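Local coordinates for tryptophan decarboxylase 1 (Oryza sativa subsp. japonica, PDB 6KHO), which catalyses the pyridoxal-phosphate-dependent decarboxylation of tryptophan to tryptamine and of 5-hydroxytryptophan to serotonin in rice, at residues A[268-273]-A[295-300]; A[52-57]-A[91-96]. All coordinates share one frame; numbering follows the deposited sequence.

Contact 1: residues A[268-273]-A[295-300]; sequences ATVGTT and VHVDAA. With PLP (pyridoxal-5'-phosphate), chain C.
Asp-298 OD2 is gripped from two quarters, by a water shared with Thr-269 and by the cofactor. The water donates to Asp-298 OD2 at 2.7 Å and meets Thr-269 OG1 at 2.9 Å, tying together two side chains that lie alongside each other on one face of the sheet. PLP N1 stands 2.8 Å from the same Asp-298 OD2. The carboxylate reaches the pyridine because its CG is anti to the backbone N (chi1 174°), which carries the carboxylate out to the pyridine nitrogen. Its other oxygen, OD1, accepts from Ala-300 N at 3.1 Å on the anti side, 34° out of the carboxylate plane; this Asx turn limits rotation of the group. The turn also brings the Ala-300 methyl over one face of the cofactor ring, CB 3.5 Å from PLP C2.

Beneath the carboxylate the backbones pair as parallel strands. Ala-268 N gives to His-296 O at 2.9 Å, and Asp-298 N returns a bond to Ala-268 O at 2.7 Å. Farther along, Val-270 N still bonds to Asp-298 O at 3.0 Å, the donor now tilted 31° from the carbonyl plane. On the sheet face of Ala-268 and Val-297, a methyl of Val-270 (CG2) meets CG1 of Val-297, with Val-281 of helix 281-289 against both valines. Helix 175-194 packs on the Asp-298 face through Thr-175 and Met-179.

Strands 262-269 and 294-298, with helix 281-289 between them, form a beta-alpha-beta unit of the large domain of a fold type I PLP enzyme, whose cofactor sits at the strand ends. An aspartate facing the pyridine nitrogen would probably help keep that nitrogen protonated, making the ring a stronger electron sink for the carbanion left by decarboxylation.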
loop_
_atom_site.group_PDB
_atom_site.type_symbol
_atom_site.label_atom_id
_atom_site.label_comp_id
_atom_site.label_asym_id
_atom_site.label_seq_id
_atom_site.Cartn_x
_atom_site.Cartn_y
_atom_site.Cartn_z
ATOM N N ALA A 268 19.128 -12.018 -3.675
ATOM C CA ALA A 268 19.046 -13.473 -3.688
ATOM C C ALA A 268 17.607 -13.885 -3.416
ATOM O O ALA A 268 16.942 -13.290 -2.562
ATOM C CB ALA A 268 19.964 -14.091 -2.633
ATOM N N THR A 269 17.117 -14.891 -4.137
ATOM C CA THR A 269 15.735 -15.339 -3.988
ATOM C C THR A 269 15.692 -16.756 -3.437
ATOM O O THR A 269 16.359 -17.655 -3.966
ATOM C CB THR A 269 14.978 -15.279 -5.322
ATOM O OG1 THR A 269 14.970 -13.935 -5.806
ATOM C CG2 THR A 269 13.508 -15.744 -5.139
ATOM N N VAL A 270 14.901 -16.955 -2.386
ATOM C CA VAL A 270 14.588 -18.281 -1.866
ATOM C C VAL A 270 13.155 -18.593 -2.287
ATOM O O VAL A 270 12.192 -18.085 -1.694
ATOM C CB VAL A 270 14.766 -18.361 -0.346
ATOM C CG1 VAL A 270 14.354 -19.744 0.163
ATOM C CG2 VAL A 270 16.212 -18.060 0.025
ATOM N N GLY A 271 13.005 -19.435 -3.313
ATOM C CA GLY A 271 11.689 -19.774 -3.830
ATOM C C GLY A 271 11.272 -18.903 -5.003
ATOM O O GLY A 271 10.326 -18.114 -4.901
ATOM N N THR A 272 11.951 -19.046 -6.135
ATOM C CA THR A 272 11.662 -18.176 -7.267
ATOM C C THR A 272 10.253 -18.430 -7.798
ATOM O O THR A 272 9.678 -19.504 -7.624
ATOM C CB THR A 272 12.658 -18.396 -8.410
ATOM O OG1 THR A 272 12.546 -19.745 -8.873
ATOM C CG2 THR A 272 14.100 -18.102 -7.970
ATOM N N THR A 273 9.719 -17.424 -8.492
ATOM C CA THR A 273 8.333 -17.478 -8.947
ATOM C C THR A 273 8.130 -18.551 -10.010
ATOM O O THR A 273 7.118 -19.262 -10.001
ATOM C CB THR A 273 7.918 -16.111 -9.488
ATOM O OG1 THR A 273 8.031 -15.129 -8.447
ATOM C CG2 THR A 273 6.480 -16.146 -9.971
ATOM N N VAL A 295 23.090 -7.022 0.492
ATOM C CA VAL A 295 22.454 -8.277 0.105
ATOM C C VAL A 295 21.042 -8.317 0.682
ATOM O O VAL A 295 20.866 -8.307 1.904
ATOM C CB VAL A 295 23.242 -9.504 0.571
ATOM C CG1 VAL A 295 22.487 -10.760 0.176
ATOM C CG2 VAL A 295 24.636 -9.514 -0.072
ATOM N N HIS A 296 20.047 -8.390 -0.192
ATOM C CA HIS A 296 18.659 -8.606 0.209
ATOM C C HIS A 296 18.210 -10.000 -0.219
ATOM O O HIS A 296 18.522 -10.445 -1.329
ATOM C CB HIS A 296 17.743 -7.551 -0.404
ATOM C CG HIS A 296 16.300 -7.742 -0.047
ATOM N ND1 HIS A 296 15.781 -7.351 1.166
ATOM C CD2 HIS A 296 15.277 -8.308 -0.731
ATOM C CE1 HIS A 296 14.492 -7.650 1.208
ATOM N NE2 HIS A 296 14.163 -8.237 0.070
ATOM N N VAL A 297 17.512 -10.703 0.675
ATOM C CA VAL A 297 16.918 -12.003 0.371
ATOM C C VAL A 297 15.416 -11.811 0.136
ATOM O O VAL A 297 14.690 -11.342 1.024
ATOM C CB VAL A 297 17.180 -13.016 1.496
ATOM C CG1 VAL A 297 16.411 -14.317 1.232
ATOM C CG2 VAL A 297 18.686 -13.277 1.653
ATOM N N ASP A 298 14.948 -12.172 -1.062
ATOM C CA ASP A 298 13.519 -12.184 -1.396
ATOM C C ASP A 298 12.994 -13.591 -1.163
ATOM O O ASP A 298 13.312 -14.510 -1.931
ATOM C CB ASP A 298 13.294 -11.766 -2.851
ATOM C CG ASP A 298 11.819 -11.894 -3.297
ATOM O OD1 ASP A 298 10.915 -12.077 -2.449
ATOM O OD2 ASP A 298 11.563 -11.790 -4.516
ATOM N N ALA A 299 12.207 -13.769 -0.099
ATOM C CA ALA A 299 11.582 -15.052 0.210
ATOM C C ALA A 299 10.070 -14.906 0.282
ATOM O O ALA A 299 9.421 -15.461 1.165
ATOM C CB ALA A 299 12.122 -15.638 1.509
ATOM N N ALA A 300 9.511 -14.163 -0.675
ATOM C CA ALA A 300 8.116 -13.731 -0.615
ATOM C C ALA A 300 7.162 -14.890 -0.371
ATOM O O ALA A 300 6.241 -14.789 0.448
ATOM C CB ALA A 300 7.745 -13.013 -1.916
HETATM N N1 PLP C . 8.969 -12.096 -5.391
HETATM C C2 PLP C . 8.584 -13.416 -5.264
HETATM C C2A PLP C . 9.590 -14.513 -5.105
HETATM C C3 PLP C . 7.237 -13.744 -5.286
HETATM O O3 PLP C . 6.859 -15.053 -5.156
HETATM C C4 PLP C . 6.276 -12.749 -5.421
HETATM C C4A PLP C . 4.845 -13.039 -5.068
HETATM C C5 PLP C . 6.663 -11.423 -5.551
HETATM C C6 PLP C . 8.018 -11.100 -5.539
HETATM C C5A PLP C . 5.575 -10.382 -5.714
HETATM O O4P PLP C . 6.027 -9.060 -5.545
HETATM P P PLP C . 5.004 -7.878 -5.098
HETATM O O1P PLP C . 3.768 -7.895 -5.954
HETATM O O2P PLP C . 5.757 -6.577 -5.230
HETATM O O3P PLP C . 4.546 -8.058 -3.661
HETATM O O HOH W 1 12.483 -12.883 -6.815
#

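Contact 2: residues A[52-57]-A[91-96]; sequences PVLPNV and GMTHWA
Val-53 O takes the backbone N-H of His-94 at 3.0 Å, in the carbonyl plane, the single direct hydrogen bond between the two loops. Next to it the imidazole turns its edge to Pro-52 O, which lies in the ring plane 3.3 Å from His-94 CD2; CG anti to the histidine's carbonyl carbon, beside its backbone N (chi1 -64°), sets that edge there. A water donates to both Pro-52 O and Met-92 O, bridging the backbones. The Pro-55 ring packs against the backbone of Gly-91 to Thr-93: its CG meets Gly-91 O, while CD lies 3.4 Å from Thr-93 OG1. Leu-54 runs alongside Thr-93, bringing CD2 to 3.9 Å from the threonine CG2. With an alanine at Pro-55, the loss of CG and CD would probably open a gap beside Gly-91 O and Thr-93 OG1 and let the 52-57 backbone flex.

Further out, His-94 ND1 is hydrogen-bonded to Tyr-44 OH of helix 27-47, a bond that probably restrains the imidazole's rotation. Thr-93 OG1 bonds to Gln-130 O of the second subunit, whose Pro-133 packs on Pro-55. His-94 is the centre of an inverse gamma turn, and the pair of loops joins the N-terminal helical region to the dimer interface of this group II decarboxylase.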
loop_
_atom_site.group_PDB
_atom_site.type_symbol
_atom_site.label_atom_id
_atom_site.label_comp_id
_atom_site.label_asym_id
_atom_site.label_seq_id
_atom_site.Cartn_x
_atom_site.Cartn_y
_atom_site.Cartn_z
ATOM N N PRO A 52 -17.039 -21.468 -12.562
ATOM C CA PRO A 52 -15.811 -21.607 -13.353
ATOM C C PRO A 52 -14.720 -20.726 -12.754
ATOM O O PRO A 52 -14.961 -19.563 -12.429
ATOM C CB PRO A 52 -16.230 -21.137 -14.751
ATOM C CG PRO A 52 -17.421 -20.236 -14.501
ATOM C CD PRO A 52 -18.129 -20.820 -13.316
ATOM N N VAL A 53 -13.522 -21.293 -12.587
ATOM C CA VAL A 53 -12.427 -20.527 -11.982
ATOM C C VAL A 53 -12.174 -19.250 -12.770
ATOM O O VAL A 53 -12.106 -18.152 -12.202
ATOM C CB VAL A 53 -11.153 -21.377 -11.872
ATOM C CG1 VAL A 53 -10.065 -20.550 -11.196
ATOM C CG2 VAL A 53 -11.426 -22.650 -11.089
ATOM N N LEU A 54 -12.034 -19.371 -14.095
ATOM C CA LEU A 54 -11.880 -18.203 -14.956
ATOM C C LEU A 54 -13.234 -17.771 -15.502
ATOM O O LEU A 54 -14.080 -18.618 -15.786
ATOM C CB LEU A 54 -10.943 -18.504 -16.126
ATOM C CG LEU A 54 -9.481 -18.718 -15.742
ATOM C CD1 LEU A 54 -8.750 -19.440 -16.860
ATOM C CD2 LEU A 54 -8.826 -17.385 -15.432
ATOM N N PRO A 55 -13.465 -16.474 -15.662
ATOM C CA PRO A 55 -14.763 -16.002 -16.147
ATOM C C PRO A 55 -14.825 -16.012 -17.669
ATOM O O PRO A 55 -13.840 -16.248 -18.373
ATOM C CB PRO A 55 -14.831 -14.570 -15.607
ATOM C CG PRO A 55 -13.398 -14.126 -15.633
ATOM C CD PRO A 55 -12.566 -15.356 -15.326
ATOM N N ASN A 56 -16.024 -15.725 -18.162
ATOM C CA ASN A 56 -16.325 -15.678 -19.586
ATOM C C ASN A 56 -16.934 -14.316 -19.925
ATOM O O ASN A 56 -18.106 -14.202 -20.284
ATOM C CB ASN A 56 -17.265 -16.825 -19.961
ATOM C CG ASN A 56 -17.414 -16.988 -21.455
ATOM O OD1 ASN A 56 -16.425 -17.005 -22.190
ATOM N ND2 ASN A 56 -18.652 -17.115 -21.914
ATOM N N VAL A 57 -16.132 -13.266 -19.786
ATOM C CA VAL A 57 -16.564 -11.907 -20.076
ATOM C C VAL A 57 -15.578 -11.297 -21.062
ATOM O O VAL A 57 -14.434 -11.739 -21.189
ATOM C CB VAL A 57 -16.670 -11.022 -18.809
ATOM C CG1 VAL A 57 -17.665 -11.604 -17.805
ATOM C CG2 VAL A 57 -15.293 -10.861 -18.158
ATOM N N GLY A 91 -17.688 -11.894 -13.287
ATOM C CA GLY A 91 -16.515 -11.465 -14.021
ATOM C C GLY A 91 -15.209 -11.633 -13.275
ATOM O O GLY A 91 -14.170 -11.170 -13.762
ATOM N N MET A 92 -15.224 -12.286 -12.117
ATOM C CA MET A 92 -14.029 -12.524 -11.319
ATOM C C MET A 92 -13.303 -13.782 -11.759
ATOM O O MET A 92 -13.920 -14.764 -12.174
ATOM C CB MET A 92 -14.389 -12.713 -9.847
ATOM C CG MET A 92 -14.585 -11.478 -9.037
ATOM S SD MET A 92 -15.356 -12.041 -7.495
ATOM C CE MET A 92 -14.111 -13.161 -6.855
ATOM N N THR A 93 -11.979 -13.764 -11.602
ATOM C CA THR A 93 -11.192 -14.984 -11.495
ATOM C C THR A 93 -11.153 -15.385 -10.022
ATOM O O THR A 93 -10.814 -14.562 -9.166
ATOM C CB THR A 93 -9.780 -14.749 -12.032
ATOM O OG1 THR A 93 -9.860 -14.466 -13.431
ATOM C CG2 THR A 93 -8.871 -15.946 -11.769
ATOM N N HIS A 94 -11.498 -16.634 -9.720
ATOM C CA HIS A 94 -11.719 -17.017 -8.322
ATOM C C HIS A 94 -10.427 -17.546 -7.708
ATOM O O HIS A 94 -10.152 -18.748 -7.690
ATOM C CB HIS A 94 -12.870 -18.004 -8.224
ATOM C CG HIS A 94 -14.174 -17.402 -8.653
ATOM N ND1 HIS A 94 -14.845 -16.467 -7.890
ATOM C CD2 HIS A 94 -14.891 -17.544 -9.795
ATOM C CE1 HIS A 94 -15.936 -16.083 -8.533
ATOM N NE2 HIS A 94 -15.985 -16.718 -9.693
ATOM N N TRP A 95 -9.636 -16.614 -7.172
ATOM C CA TRP A 95 -8.441 -16.985 -6.420
ATOM C C TRP A 95 -8.769 -17.903 -5.246
ATOM O O TRP A 95 -7.951 -18.751 -4.879
ATOM C CB TRP A 95 -7.735 -15.723 -5.925
ATOM C CG TRP A 95 -6.961 -15.037 -6.987
ATOM C CD1 TRP A 95 -7.458 -14.289 -8.010
ATOM C CD2 TRP A 95 -5.534 -15.033 -7.140
ATOM N NE1 TRP A 95 -6.430 -13.822 -8.795
ATOM C CE2 TRP A 95 -5.239 -14.258 -8.279
ATOM C CE3 TRP A 95 -4.479 -15.597 -6.416
ATOM C CZ2 TRP A 95 -3.929 -14.039 -8.720
ATOM C CZ3 TRP A 95 -3.177 -15.382 -6.861
ATOM C CH2 TRP A 95 -2.917 -14.620 -8.005
ATOM N N ALA A 96 -9.966 -17.764 -4.660
ATOM C CA ALA A 96 -10.359 -18.586 -3.523
ATOM C C ALA A 96 -10.814 -19.981 -3.928
ATOM O O ALA A 96 -11.025 -20.824 -3.050
ATOM C CB ALA A 96 -11.488 -17.903 -2.728
HETATM O O HOH W 2 -15.459 -16.868 -13.078
#

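The centres of contacts 1 and 2 lie 30 Å apart and their nearest atoms about 10 Å, so neither touches the other. Along the chain they follow in series, contact 2 closing before contact 1 opens. Contact 1 lies nearer the middle of the chain, about 10 Å from its centre against 21 Å for contact 2, and forms part of the PLP pocket, whereas contact 2 is away from the annotated sites. Dimerisation relates them: segment 91-96 bonds to the second subunit, and the cofactor beside contact 1 is itself hydrogen-bonded to Gly-381 N of the second subunit. Phe-104, a pocket residue, follows segment 91-96 by eight positions.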